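Side-chain contacts in TRAP solute Binding Protein (Uncultured marine bacterium, PDB 5I7I), which probably serves as the extracytoplasmic solute receptor of a TRAP transporter, binding aromatic acids such as 3-hydroxybenzoate between its two domains: residues 92-97 with 187-192; 65-70 with 74-79; 79-84 with 96-101; 175-180 with 231-236; 36-41 with 208-213. All blocks are in the same frame, centred on the assembly; numbering follows the deposited sequence. Where two conformers were deposited one is given.

Contact 1: 92-97 with 187-192; sequences AGYTPG and GMPVPA. With 3HB (3-hydroxybenzoic acid), chain C.
Tyr94 and Pro189 mark the closest backbone approach of the two segments, with their CA atoms 6.8 Å apart. Tyr94 is the last residue of a short 3-10 turn, 92-94, that follows strand 87-91 of the five-stranded sheet. Pro189 and Val190 lie in the loop after strand 184-187 of the six-stranded sheet. The contact therefore bridges the two domains of the solute-binding fold beside the ligand. Tyr94 has CG anti to its carbonyl carbon (chi1 -77°), and the ring runs across to the other loop. Pro189 covers one face of that ring. Its CB sits 4.0 Å from the Tyr94 ring centroid, 27° off the normal, in a CH-pi contact. The Tyr94 OH is gripped twice. It accepts from Val190 N at 3.1 Å with a fairly straight bond of 162°. It donates to O2' of 3-hydroxybenzoic acid at 2.6 Å, and that oxygen lies at the ring edge. Val190 CG1 adds an apolar touch, 3.6 Å from ligand C6. Arg168 also bonds the ligand and holds Met188 O. A phenylalanine here would probably leave both Val190 N and the ligand carboxylate without their hydroxyl partner. The Val190 N-H uses the phenol oxygen as an acceptor while the phenol proton goes to the carboxylate, so one hydroxyl joins the ligand carboxylate to the loop of the other domain, consistent with closure of the two domains round the ligand.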
# COMPACT_ATOMS: atom_id res chain seq x y z
N ALA A 92 1.95 5.39 2.42
CA ALA A 92 1.95 6.23 3.62
C ALA A 92 3.18 5.98 4.48
O ALA A 92 3.84 6.92 4.93
CB ALA A 92 0.70 5.94 4.45
N GLY A 93 3.50 4.71 4.71
CA GLY A 93 4.59 4.33 5.57
C GLY A 93 5.98 4.55 5.02
O GLY A 93 6.96 4.27 5.72
N TYR A 94 6.12 5.03 3.77
CA TYR A 94 7.45 5.44 3.33
C TYR A 94 7.97 6.61 4.14
O TYR A 94 9.18 6.87 4.12
CB TYR A 94 7.45 5.81 1.84
CG TYR A 94 7.43 4.65 0.85
CD1 TYR A 94 7.37 3.32 1.26
CD2 TYR A 94 7.49 4.91 -0.50
CE1 TYR A 94 7.36 2.31 0.34
CE2 TYR A 94 7.49 3.91 -1.42
CZ TYR A 94 7.42 2.62 -1.02
OH TYR A 94 7.42 1.63 -1.99
N THR A 95 7.11 7.31 4.88
CA THR A 95 7.49 8.35 5.83
C THR A 95 7.07 7.88 7.21
O THR A 95 5.90 8.03 7.60
CB THR A 95 6.79 9.66 5.50
OG1 THR A 95 5.40 9.46 5.24
CG2 THR A 95 7.44 10.31 4.29
N PRO A 96 7.97 7.25 7.97
CA PRO A 96 7.58 6.70 9.28
C PRO A 96 7.04 7.76 10.22
O PRO A 96 7.53 8.89 10.25
CB PRO A 96 8.88 6.10 9.82
CG PRO A 96 9.96 6.72 9.05
CD PRO A 96 9.39 6.98 7.68
N GLY A 97 6.00 7.38 10.97
CA GLY A 97 5.44 8.20 12.02
C GLY A 97 4.53 9.31 11.57
O GLY A 97 3.84 9.90 12.40
N GLY A 187 14.37 -2.17 5.39
CA GLY A 187 13.35 -1.31 4.82
C GLY A 187 13.86 -0.58 3.59
O GLY A 187 14.99 -0.11 3.57
N MET A 188 13.01 -0.49 2.55
CA MET A 188 13.33 0.37 1.41
C MET A 188 12.10 0.51 0.52
O MET A 188 11.27 -0.41 0.45
CB MET A 188 14.48 -0.20 0.58
CG MET A 188 14.11 -1.48 -0.17
SD MET A 188 15.53 -2.40 -0.76
CE MET A 188 16.20 -2.97 0.80
N PRO A 189 11.95 1.64 -0.20
CA PRO A 189 10.90 1.72 -1.22
C PRO A 189 11.11 0.68 -2.31
O PRO A 189 12.22 0.19 -2.54
CB PRO A 189 11.05 3.15 -1.76
CG PRO A 189 11.68 3.91 -0.62
CD PRO A 189 12.65 2.93 -0.02
N VAL A 190 10.02 0.31 -2.95
CA VAL A 190 10.02 -0.85 -3.85
C VAL A 190 10.98 -0.71 -5.03
O VAL A 190 11.52 -1.73 -5.48
CB VAL A 190 8.60 -1.27 -4.25
CG1 VAL A 190 7.97 -0.28 -5.19
CG2 VAL A 190 8.60 -2.68 -4.86
N PRO A 191 11.24 0.48 -5.58
CA PRO A 191 12.16 0.53 -6.74
C PRO A 191 13.59 0.11 -6.41
O PRO A 191 14.36 -0.14 -7.34
CB PRO A 191 12.10 2.00 -7.19
CG PRO A 191 10.82 2.51 -6.63
CD PRO A 191 10.69 1.82 -5.31
N ALA A 192 13.95 0.03 -5.13
CA ALA A 192 15.29 -0.36 -4.69
C ALA A 192 15.45 -1.87 -4.50
O ALA A 192 16.58 -2.34 -4.32
CB ALA A 192 15.60 0.33 -3.36
C1' 3HB C . 5.65 -1.61 -1.65
O1' 3HB C . 5.69 -2.73 -1.09
O2' 3HB C . 6.45 -0.70 -1.31
C1 3HB C . 4.67 -1.35 -2.79
C2 3HB C . 3.67 -2.28 -3.06
C3 3HB C . 2.79 -2.07 -4.08
C4 3HB C . 2.89 -0.95 -4.87
C5 3HB C . 3.88 -0.01 -4.60
C6 3HB C . 4.78 -0.21 -3.57
O3 3HB C . 1.81 -3.01 -4.33

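Contact 2: 65-70 with 74-79; sequences PAMQLG and PQLVDQ
Met67 and Leu76 meet inside a beta-alpha-beta crossover, which runs from strand 59-64 through helix 76-82 to the parallel strand 87-91. Segment 65-70 is the loop that leaves the first strand. It closes with a type I beta turn from Met67 to Gly70. The apolar part of the contact is thioether against isobutyl. Met67 curls back on itself, bent at both chi2 and chi3 (-55° and -60°), and its end reaches the branch of Leu76. Met67 CE lies 3.8 Å from Leu76 CD2. The sulfur sits beside the branch point, with Met67 SD 3.9 Å from Leu76 CG. The two side chains cross at a slant. His30 of strand 25-31 touches both of them, and Leu76 also packs on Val88 and Thr90 of strand 87-91. The polar part joins the turn to the helix. Gln79 points toward the loop and is extended beyond CG. Its amide serves two partners: OE1 bonds His30 ND1, and NE2 donates to the loop. Gly70 has backbone angles that would press a CB against the preceding carbonyl oxygen. The Gln79 NE2 to Gly70 O bond is 3.0 Å long, and the donor stands 42° above the Gly70 carbonyl plane.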
# COMPACT_ATOMS: atom_id res chain seq x y z
N PRO A 65 5.67 9.92 -13.70
CA PRO A 65 6.03 8.71 -12.95
C PRO A 65 7.52 8.74 -12.63
O PRO A 65 8.25 9.66 -13.00
CB PRO A 65 5.70 7.61 -13.95
CG PRO A 65 6.07 8.22 -15.25
CD PRO A 65 5.66 9.67 -15.15
N ALA A 66 7.98 7.69 -11.93
CA ALA A 66 9.42 7.46 -11.74
C ALA A 66 10.14 8.69 -11.18
O ALA A 66 11.30 8.95 -11.51
CB ALA A 66 10.07 6.96 -13.03
N MET A 67 9.47 9.43 -10.30
CA MET A 67 10.04 10.65 -9.67
C MET A 67 10.58 11.65 -10.70
O MET A 67 11.59 12.33 -10.47
CB MET A 67 11.08 10.31 -8.61
CG MET A 67 10.57 9.42 -7.48
SD MET A 67 9.11 10.02 -6.59
CE MET A 67 9.75 11.59 -5.97
N GLN A 68 9.87 11.79 -11.82
CA GLN A 68 10.30 12.65 -12.92
C GLN A 68 10.21 14.14 -12.63
O GLN A 68 10.58 14.93 -13.51
CB GLN A 68 9.47 12.34 -14.16
CG GLN A 68 9.97 11.20 -14.98
CD GLN A 68 9.05 10.94 -16.17
OE1 GLN A 68 8.25 11.79 -16.56
NE2 GLN A 68 9.17 9.76 -16.75
N LEU A 69 9.71 14.55 -11.48
CA LEU A 69 9.80 15.95 -11.06
C LEU A 69 10.81 16.15 -9.94
O LEU A 69 10.93 17.27 -9.41
CB LEU A 69 8.42 16.50 -10.68
CG LEU A 69 7.42 16.57 -11.84
CD1 LEU A 69 6.07 17.02 -11.35
CD2 LEU A 69 7.89 17.50 -12.95
N GLY A 70 11.56 15.11 -9.58
CA GLY A 70 12.66 15.24 -8.64
C GLY A 70 12.29 14.73 -7.26
O GLY A 70 11.13 14.64 -6.89
N PRO A 74 9.86 9.20 -0.33
CA PRO A 74 9.26 9.74 0.91
C PRO A 74 8.89 11.19 0.79
O PRO A 74 8.06 11.67 1.57
CB PRO A 74 10.35 9.52 1.96
CG PRO A 74 11.20 8.45 1.41
CD PRO A 74 11.22 8.69 -0.08
N GLN A 75 9.46 11.92 -0.16
CA GLN A 75 9.17 13.34 -0.30
C GLN A 75 7.85 13.63 -0.99
O GLN A 75 7.41 14.79 -0.95
CB GLN A 75 10.30 14.04 -1.04
CG GLN A 75 11.62 13.91 -0.37
CD GLN A 75 12.69 14.63 -1.11
OE1 GLN A 75 13.33 14.05 -1.99
NE2 GLN A 75 12.88 15.90 -0.81
N LEU A 76 7.21 12.63 -1.61
CA LEU A 76 5.97 12.89 -2.32
C LEU A 76 4.93 13.55 -1.42
O LEU A 76 4.25 14.50 -1.85
CB LEU A 76 5.43 11.60 -2.94
CG LEU A 76 6.22 11.07 -4.14
CD1 LEU A 76 5.84 9.61 -4.41
CD2 LEU A 76 5.98 11.95 -5.35
N VAL A 77 4.79 13.11 -0.18
CA VAL A 77 3.80 13.73 0.71
C VAL A 77 4.15 15.19 0.99
O VAL A 77 3.26 16.03 1.12
CB VAL A 77 3.58 12.94 2.01
CG1 VAL A 77 2.85 11.65 1.74
CG2 VAL A 77 4.89 12.66 2.73
N ASP A 78 5.45 15.51 1.11
CA ASP A 78 5.83 16.90 1.33
C ASP A 78 5.53 17.74 0.11
O ASP A 78 5.00 18.85 0.22
CB ASP A 78 7.32 17.00 1.67
CG ASP A 78 7.68 16.25 2.93
OD1 ASP A 78 6.81 16.12 3.82
OD2 ASP A 78 8.85 15.81 3.03
N GLN A 79 5.86 17.22 -1.07
CA GLN A 79 5.63 17.94 -2.32
C GLN A 79 4.16 18.29 -2.49
O GLN A 79 3.81 19.43 -2.85
CB GLN A 79 6.13 17.12 -3.50
CG GLN A 79 7.63 16.95 -3.53
CD GLN A 79 8.09 16.07 -4.66
OE1 GLN A 79 7.31 15.31 -5.20
NE2 GLN A 79 9.37 16.15 -4.99

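Contact 3: 79-84 with 96-101; sequences QVRDGV and PGRFPH
Arg81 and Arg98 bring their guanidinium groups together at the surface. Arg98 NH2 lies over one face of the Arg81 guanidinium, and the two planes are 23° apart. Arg81 NH1 and Arg98 NH2 are modelled 2.9 Å apart. Both are donors, so no hydrogen bond joins them. Arg98 was deposited in two conformers, so this short distance is doubtful. In the conformer given, Arg98 NH2 forms a salt bridge with Asp78, one turn before Arg81, though the bridge is modelled very short. Arg81 NH1 has a long, weak ion pair with the same carboxylate. In this conformer the two arginines gather round a shared carboxylate, which probably offsets their like charges. Arg81 also grips Asp82 side-on with two nitrogens, one to each carboxylate oxygen. Arg81 NE to Asp82 OD1 is 2.9 Å. Arg81 NH2 to Asp82 OD2 is 3.0 Å and nearly straight, at 176°. A leucine in place of Arg81 would probably leave the Asp82 carboxylate without its two-nitrogen mate. Arg81 and Asp82 lie in the last turn of helix 76-82, the helix of a beta-alpha-beta crossover. The chain leaves it through a Schellman motif, with Gly83 at positive phi and both backbone bonds weak. Arg81 has CG anti to the backbone N (chi1 179°), which directs the chain toward 96-101. Tyr136 of strand 136-143 touches Arg81 and, in this conformer, makes a weak hydrogen bond to Arg98 NH2. In the conformer given, Arg98 CG lies over the Phe99 ring near its rim, 3.5 Å above the plane. Phe99 packs on Val77 and Tyr136.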
# COMPACT_ATOMS: atom_id res chain seq x y z
N GLN A 79 5.86 17.22 -1.07
CA GLN A 79 5.63 17.94 -2.32
C GLN A 79 4.16 18.29 -2.49
O GLN A 79 3.81 19.43 -2.85
CB GLN A 79 6.13 17.12 -3.50
CG GLN A 79 7.63 16.95 -3.53
CD GLN A 79 8.09 16.07 -4.66
OE1 GLN A 79 7.31 15.31 -5.20
NE2 GLN A 79 9.37 16.15 -4.99
N VAL A 80 3.27 17.33 -2.23
CA VAL A 80 1.85 17.61 -2.41
C VAL A 80 1.32 18.51 -1.30
O VAL A 80 0.47 19.38 -1.55
CB VAL A 80 1.03 16.31 -2.59
CG1 VAL A 80 0.76 15.60 -1.25
CG2 VAL A 80 -0.27 16.63 -3.27
N ARG A 81 1.81 18.34 -0.07
CA ARG A 81 1.37 19.19 1.04
C ARG A 81 1.69 20.64 0.74
O ARG A 81 0.86 21.53 0.93
CB ARG A 81 2.08 18.77 2.33
CG ARG A 81 1.72 19.61 3.57
CD ARG A 81 2.74 19.38 4.72
NE ARG A 81 4.09 19.73 4.29
CZ ARG A 81 5.21 19.30 4.87
NH1 ARG A 81 5.17 18.52 5.93
NH2 ARG A 81 6.39 19.68 4.37
N ASP A 82 2.89 20.89 0.23
CA ASP A 82 3.44 22.23 0.05
C ASP A 82 3.13 22.83 -1.31
O ASP A 82 3.47 24.00 -1.54
CB ASP A 82 4.95 22.21 0.27
CG ASP A 82 5.34 21.84 1.68
OD1 ASP A 82 4.51 22.02 2.59
OD2 ASP A 82 6.47 21.36 1.87
N GLY A 83 2.51 22.07 -2.20
CA GLY A 83 2.14 22.62 -3.49
C GLY A 83 3.22 22.56 -4.55
O GLY A 83 3.06 23.19 -5.60
N VAL A 84 4.32 21.86 -4.27
CA VAL A 84 5.34 21.62 -5.28
C VAL A 84 4.73 20.90 -6.47
O VAL A 84 5.07 21.16 -7.63
CB VAL A 84 6.50 20.83 -4.66
CG1 VAL A 84 7.56 20.48 -5.69
CG2 VAL A 84 7.09 21.59 -3.48
N PRO A 96 7.97 7.25 7.97
CA PRO A 96 7.58 6.70 9.28
C PRO A 96 7.04 7.76 10.22
O PRO A 96 7.53 8.89 10.25
CB PRO A 96 8.88 6.10 9.82
CG PRO A 96 9.96 6.72 9.05
CD PRO A 96 9.39 6.98 7.68
N GLY A 97 6.00 7.38 10.97
CA GLY A 97 5.44 8.20 12.02
C GLY A 97 4.53 9.31 11.57
O GLY A 97 3.84 9.90 12.40
N ARG A 98 4.47 9.60 10.27
CA ARG A 98 3.74 10.76 9.79
C ARG A 98 2.23 10.54 9.79
O ARG A 98 1.47 11.50 9.94
CB ARG A 98 4.21 11.08 8.37
CG ARG A 98 3.64 12.34 7.78
CD ARG A 98 4.60 13.51 7.86
NE ARG A 98 4.25 14.52 6.86
CZ ARG A 98 5.03 14.92 5.85
NH1 ARG A 98 6.25 14.42 5.68
NH2 ARG A 98 4.58 15.85 5.01
N PHE A 99 1.78 9.29 9.62
CA PHE A 99 0.36 8.96 9.52
C PHE A 99 0.08 7.84 10.51
O PHE A 99 -0.15 6.68 10.13
CB PHE A 99 -0.02 8.59 8.09
CG PHE A 99 0.43 9.62 7.08
CD1 PHE A 99 -0.25 10.82 6.93
CD2 PHE A 99 1.53 9.37 6.29
CE1 PHE A 99 0.18 11.77 6.02
CE2 PHE A 99 1.96 10.31 5.38
CZ PHE A 99 1.28 11.51 5.23
N PRO A 100 0.10 8.15 11.81
CA PRO A 100 0.13 7.08 12.81
C PRO A 100 -1.13 6.26 12.86
O PRO A 100 -1.08 5.04 13.12
CB PRO A 100 0.37 7.83 14.12
CG PRO A 100 -0.11 9.23 13.85
CD PRO A 100 0.26 9.48 12.40
N HIS A 101 -2.30 6.86 12.61
CA HIS A 101 -3.53 6.07 12.64
C HIS A 101 -3.48 4.96 11.61
O HIS A 101 -4.01 3.86 11.84
CB HIS A 101 -4.75 6.94 12.36
CG HIS A 101 -5.10 7.88 13.47
ND1 HIS A 101 -4.48 9.10 13.65
CD2 HIS A 101 -6.08 7.83 14.41
CE1 HIS A 101 -5.01 9.72 14.69
NE2 HIS A 101 -6.00 8.98 15.16

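Contact 4: 175-180 with 231-236; sequences TKMLEG and RGLYTT
Met177 points from helix 172-180 toward Leu233 and Tyr234, and its methyl group meets both. The side chain is extended at first, with CG anti to the backbone N (chi1 180°). It then bends at chi3 (74°), which turns CE toward the two neighbours. Met177 CE lies 3.9 Å from Leu233 CG and 3.8 Å from Tyr234 CD1. Met177 crosses Leu233 at a slant and Tyr234 at about a right angle. Its methyl comes to the tyrosine ring obliquely, neither squarely over the face nor at the edge. The sulfur stays nearer the backbone of the other segment. Met177 SD is 3.8 Å from Leu233 O and 4.1 Å from Tyr234 CB. Tyr234 CG takes the position between its own backbone N and carbonyl carbon (chi1 78°). Leu233 CG lies at the edge of the Tyr234 ring, in its plane. No hydrogen bond crosses between the segments, so apolar contact carries the packing. All three residues are buried. Tyr234 also packs on Val206, and its ring meets His144 of the ligand pocket nearly at right angles. The Tyr234 side chain is about 5 Å from the bound 3-hydroxybenzoic acid. Segment 231-236 is one of the crossings from the six-stranded sheet to the five-stranded one. A beta-alpha-beta helix resting on such a crossing behind the pocket fits the two-domain fold of solute-binding proteins.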
# COMPACT_ATOMS: atom_id res chain seq x y z
N THR A 175 8.36 -4.13 8.56
CA THR A 175 9.65 -4.71 8.92
C THR A 175 9.61 -5.27 10.33
O THR A 175 10.22 -6.31 10.60
CB THR A 175 10.79 -3.69 8.75
OG1 THR A 175 10.51 -2.47 9.44
CG2 THR A 175 11.01 -3.40 7.27
N LYS A 176 8.93 -4.60 11.26
CA LYS A 176 8.78 -5.18 12.59
C LYS A 176 8.05 -6.52 12.54
O LYS A 176 8.39 -7.44 13.29
CB LYS A 176 8.08 -4.19 13.52
CG LYS A 176 8.97 -3.05 13.91
CD LYS A 176 8.27 -2.11 14.85
CE LYS A 176 9.21 -1.04 15.34
NZ LYS A 176 8.48 -0.00 16.10
N MET A 177 7.07 -6.65 11.64
CA MET A 177 6.41 -7.94 11.47
C MET A 177 7.41 -9.00 11.02
O MET A 177 7.44 -10.12 11.54
CB MET A 177 5.30 -7.82 10.45
CG MET A 177 4.60 -9.13 10.25
SD MET A 177 3.35 -9.09 9.00
CE MET A 177 4.36 -9.05 7.55
N LEU A 178 8.24 -8.64 10.04
CA LEU A 178 9.25 -9.56 9.55
C LEU A 178 10.21 -9.98 10.66
O LEU A 178 10.54 -11.15 10.79
CB LEU A 178 9.99 -8.94 8.37
CG LEU A 178 9.19 -8.88 7.07
CD1 LEU A 178 9.90 -7.97 6.10
CD2 LEU A 178 9.03 -10.27 6.48
N GLU A 179 10.63 -9.03 11.49
CA GLU A 179 11.45 -9.40 12.64
C GLU A 179 10.71 -10.38 13.55
O GLU A 179 11.31 -11.33 14.08
CB GLU A 179 11.85 -8.14 13.41
CG GLU A 179 12.96 -8.36 14.41
CD GLU A 179 12.50 -9.08 15.68
OE1 GLU A 179 13.31 -9.84 16.29
OE2 GLU A 179 11.32 -8.90 16.06
N GLY A 180 9.40 -10.17 13.75
CA GLY A 180 8.66 -11.01 14.66
C GLY A 180 8.44 -12.40 14.11
O GLY A 180 8.15 -13.33 14.88
N ARG A 231 -7.74 -13.97 6.12
CA ARG A 231 -6.95 -12.79 6.45
C ARG A 231 -5.53 -12.99 5.97
O ARG A 231 -4.87 -13.97 6.33
CB ARG A 231 -6.98 -12.49 7.95
CG ARG A 231 -8.33 -12.02 8.46
CD ARG A 231 -8.71 -10.67 7.87
NE ARG A 231 -9.95 -10.12 8.43
CZ ARG A 231 -11.17 -10.44 8.01
NH1 ARG A 231 -12.25 -9.90 8.57
NH2 ARG A 231 -11.33 -11.29 7.00
N GLY A 232 -5.07 -12.08 5.12
CA GLY A 232 -3.75 -12.20 4.54
C GLY A 232 -2.68 -11.68 5.47
O GLY A 232 -2.93 -11.17 6.56
N LEU A 233 -1.43 -11.83 5.03
CA LEU A 233 -0.29 -11.57 5.89
C LEU A 233 -0.26 -10.14 6.38
O LEU A 233 -0.11 -9.89 7.58
CB LEU A 233 0.99 -11.90 5.12
CG LEU A 233 2.29 -11.86 5.91
CD1 LEU A 233 2.27 -12.99 6.96
CD2 LEU A 233 3.48 -11.99 4.95
N TYR A 234 -0.42 -9.18 5.47
CA TYR A 234 -0.37 -7.76 5.79
C TYR A 234 -0.80 -7.02 4.54
O TYR A 234 -0.82 -7.58 3.43
CB TYR A 234 1.05 -7.30 6.17
CG TYR A 234 1.90 -7.13 4.92
CD1 TYR A 234 2.47 -8.23 4.30
CD2 TYR A 234 2.06 -5.88 4.32
CE1 TYR A 234 3.18 -8.09 3.12
CE2 TYR A 234 2.77 -5.74 3.12
CZ TYR A 234 3.33 -6.85 2.53
OH TYR A 234 4.00 -6.77 1.32
N THR A 235 -1.12 -5.75 4.72
CA THR A 235 -1.15 -4.81 3.61
C THR A 235 -0.55 -3.51 4.10
O THR A 235 -0.24 -3.35 5.29
CB THR A 235 -2.58 -4.60 3.08
OG1 THR A 235 -2.50 -3.88 1.86
CG2 THR A 235 -3.43 -3.80 4.04
N THR A 236 -0.37 -2.57 3.17
CA THR A 236 0.12 -1.25 3.56
C THR A 236 -0.69 -0.17 2.85
O THR A 236 -1.00 -0.31 1.65
CB THR A 236 1.64 -1.10 3.36
OG1 THR A 236 2.16 -0.02 4.13
CG2 THR A 236 2.00 -0.89 1.88

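Contact 5: 36-41 with 208-213; sequences PANSNA and PWEIMP. With 3HB (3-hydroxybenzoic acid), chain C.
Asn38 donates to a Glu210 carboxylate that faces two ways, OE2 toward helix 38-54 and OE1 toward the ligand. Asn38 ND2 donates to Glu210 OE2 at 2.9 Å, with an angle of 168°. The bond uses the anti lone pair of OE2 and lies nearly in the Asn38 amide plane. Amide and carboxylate are turned 35° apart, and the two side chains slide past each other in opposite directions. The other oxygen, Glu210 OE1, accepts from the ligand hydroxyl O3 at 2.6 Å. With Glu210 CG between the backbone N and carbonyl carbon (chi1 67°) and a further bend at chi2, the carboxylate comes to lie between Asn38 and the ligand. Two waters add to the bridge. One accepts from Asn38 N and donates to Glu210 O. The other accepts from Ser39 N and donates to Glu210 OE2, at 2.8 Å from that oxygen. Pro208 and Ile211 line the pocket beside the hydroxyl: Pro208 CG is 3.1 Å from ligand O3, and Ile211 CB is 3.6 Å from ligand C3. Trp274 gives OE1 a weak further bond. With donors at both oxygens, Glu210 is probably ionised, as suits an acceptor for the ligand hydroxyl.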
# COMPACT_ATOMS: atom_id res chain seq x y z
N PRO A 36 4.66 1.92 -16.59
CA PRO A 36 3.86 0.68 -16.76
C PRO A 36 3.25 0.14 -15.48
O PRO A 36 2.40 -0.77 -15.56
CB PRO A 36 4.88 -0.31 -17.32
CG PRO A 36 5.99 0.49 -17.80
CD PRO A 36 6.06 1.73 -16.97
N ALA A 37 3.67 0.59 -14.31
CA ALA A 37 3.13 0.03 -13.09
C ALA A 37 1.62 0.26 -13.05
O ALA A 37 1.12 1.29 -13.50
CB ALA A 37 3.77 0.69 -11.87
N ASN A 38 0.91 -0.68 -12.45
CA ASN A 38 -0.55 -0.58 -12.36
C ASN A 38 -1.00 0.76 -11.78
O ASN A 38 -1.98 1.35 -12.25
CB ASN A 38 -1.09 -1.72 -11.53
CG ASN A 38 -0.89 -3.05 -12.20
OD1 ASN A 38 -1.13 -3.21 -13.41
ND2 ASN A 38 -0.43 -4.02 -11.43
N SER A 39 -0.33 1.23 -10.71
CA SER A 39 -0.76 2.47 -10.08
C SER A 39 -0.84 3.62 -11.08
O SER A 39 -1.74 4.47 -10.98
CB SER A 39 0.13 2.84 -8.90
OG SER A 39 1.46 3.08 -9.32
N ASN A 40 0.06 3.65 -12.06
CA ASN A 40 0.02 4.69 -13.08
C ASN A 40 -0.88 4.28 -14.24
O ASN A 40 -1.85 4.96 -14.55
CB ASN A 40 1.44 4.97 -13.58
CG ASN A 40 2.31 5.63 -12.54
OD1 ASN A 40 1.89 6.55 -11.85
ND2 ASN A 40 3.52 5.13 -12.40
N ALA A 41 -0.59 3.14 -14.86
CA ALA A 41 -1.22 2.82 -16.13
C ALA A 41 -2.68 2.41 -15.98
O ALA A 41 -3.48 2.65 -16.89
CB ALA A 41 -0.43 1.71 -16.84
N PRO A 208 2.86 -7.54 -2.60
CA PRO A 208 1.83 -8.26 -3.34
C PRO A 208 2.37 -8.62 -4.72
O PRO A 208 3.41 -8.14 -5.16
CB PRO A 208 0.69 -7.25 -3.43
CG PRO A 208 1.41 -5.93 -3.49
CD PRO A 208 2.64 -6.08 -2.62
N TRP A 209 1.64 -9.47 -5.43
CA TRP A 209 2.07 -9.84 -6.78
C TRP A 209 2.12 -8.62 -7.70
O TRP A 209 2.97 -8.55 -8.58
CB TRP A 209 1.13 -10.86 -7.38
CG TRP A 209 1.02 -12.20 -6.75
CD1 TRP A 209 -0.08 -12.72 -6.13
CD2 TRP A 209 2.02 -13.23 -6.73
NE1 TRP A 209 0.17 -14.00 -5.73
CE2 TRP A 209 1.44 -14.34 -6.08
CE3 TRP A 209 3.32 -13.33 -7.21
CZ2 TRP A 209 2.13 -15.53 -5.91
CZ3 TRP A 209 4.00 -14.51 -7.04
CH2 TRP A 209 3.40 -15.60 -6.39
N GLU A 210 1.16 -7.69 -7.56
CA GLU A 210 0.85 -6.75 -8.64
C GLU A 210 2.02 -5.85 -8.98
O GLU A 210 2.15 -5.43 -10.14
CB GLU A 210 -0.37 -5.90 -8.28
CG GLU A 210 -0.16 -4.92 -7.12
CD GLU A 210 0.28 -3.53 -7.55
OE1 GLU A 210 0.61 -2.71 -6.65
OE2 GLU A 210 0.30 -3.22 -8.76
N ILE A 211 2.86 -5.52 -8.00
CA ILE A 211 3.98 -4.59 -8.21
C ILE A 211 5.18 -5.29 -8.81
O ILE A 211 6.09 -4.62 -9.31
CB ILE A 211 4.31 -3.85 -6.88
CG1 ILE A 211 5.25 -2.66 -7.11
CG2 ILE A 211 4.90 -4.81 -5.86
CD1 ILE A 211 4.68 -1.58 -8.02
N MET A 212 5.22 -6.62 -8.79
CA MET A 212 6.47 -7.31 -9.07
C MET A 212 6.90 -7.19 -10.52
O MET A 212 8.09 -6.95 -10.77
CB MET A 212 6.37 -8.77 -8.63
CG MET A 212 6.27 -8.92 -7.14
SD MET A 212 6.04 -10.60 -6.57
CE MET A 212 7.58 -11.36 -7.00
N PRO A 213 6.03 -7.36 -11.50
CA PRO A 213 6.53 -7.39 -12.88
C PRO A 213 7.11 -6.06 -13.32
O PRO A 213 7.99 -6.03 -14.19
CB PRO A 213 5.30 -7.81 -13.70
CG PRO A 213 4.46 -8.58 -12.71
CD PRO A 213 4.62 -7.81 -11.43
C1' 3HB C . 5.65 -1.61 -1.65
O1' 3HB C . 5.69 -2.73 -1.09
O2' 3HB C . 6.45 -0.70 -1.31
C1 3HB C . 4.67 -1.35 -2.79
C2 3HB C . 3.67 -2.28 -3.06
C3 3HB C . 2.79 -2.07 -4.08
C4 3HB C . 2.89 -0.95 -4.87
C5 3HB C . 3.88 -0.01 -4.60
C6 3HB C . 4.78 -0.21 -3.57
O3 3HB C . 1.81 -3.01 -4.33
O HOH W 1 2.60 -2.63 -11.05
O HOH W 2 1.37 -0.67 -9.15

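How the contacts relate
Contacts 2 and 3 share Gln79 and helix 76-82, with centres about 12 Å apart. Contact 2 closes before contact 3 opens. Contact 1 shares Pro96 and Gly97 with contact 3. It reaches across to the domain of the six-stranded sheet. Contact 5 also bridges the domains, about 16 Å from contact 1 between centres, and its segments enclose contacts 1, 2 and 3 along the chain. Contacts 1 and 5 both hold 3-hydroxybenzoic acid, one at its carboxylate and the other at its hydroxyl. Contact 4 crosses contacts 1 and 5 in chain order. It lies about 26 Å from contact 2 between centres, on the opposite side of the chain's centre. The ligand thus sits where both domains contribute.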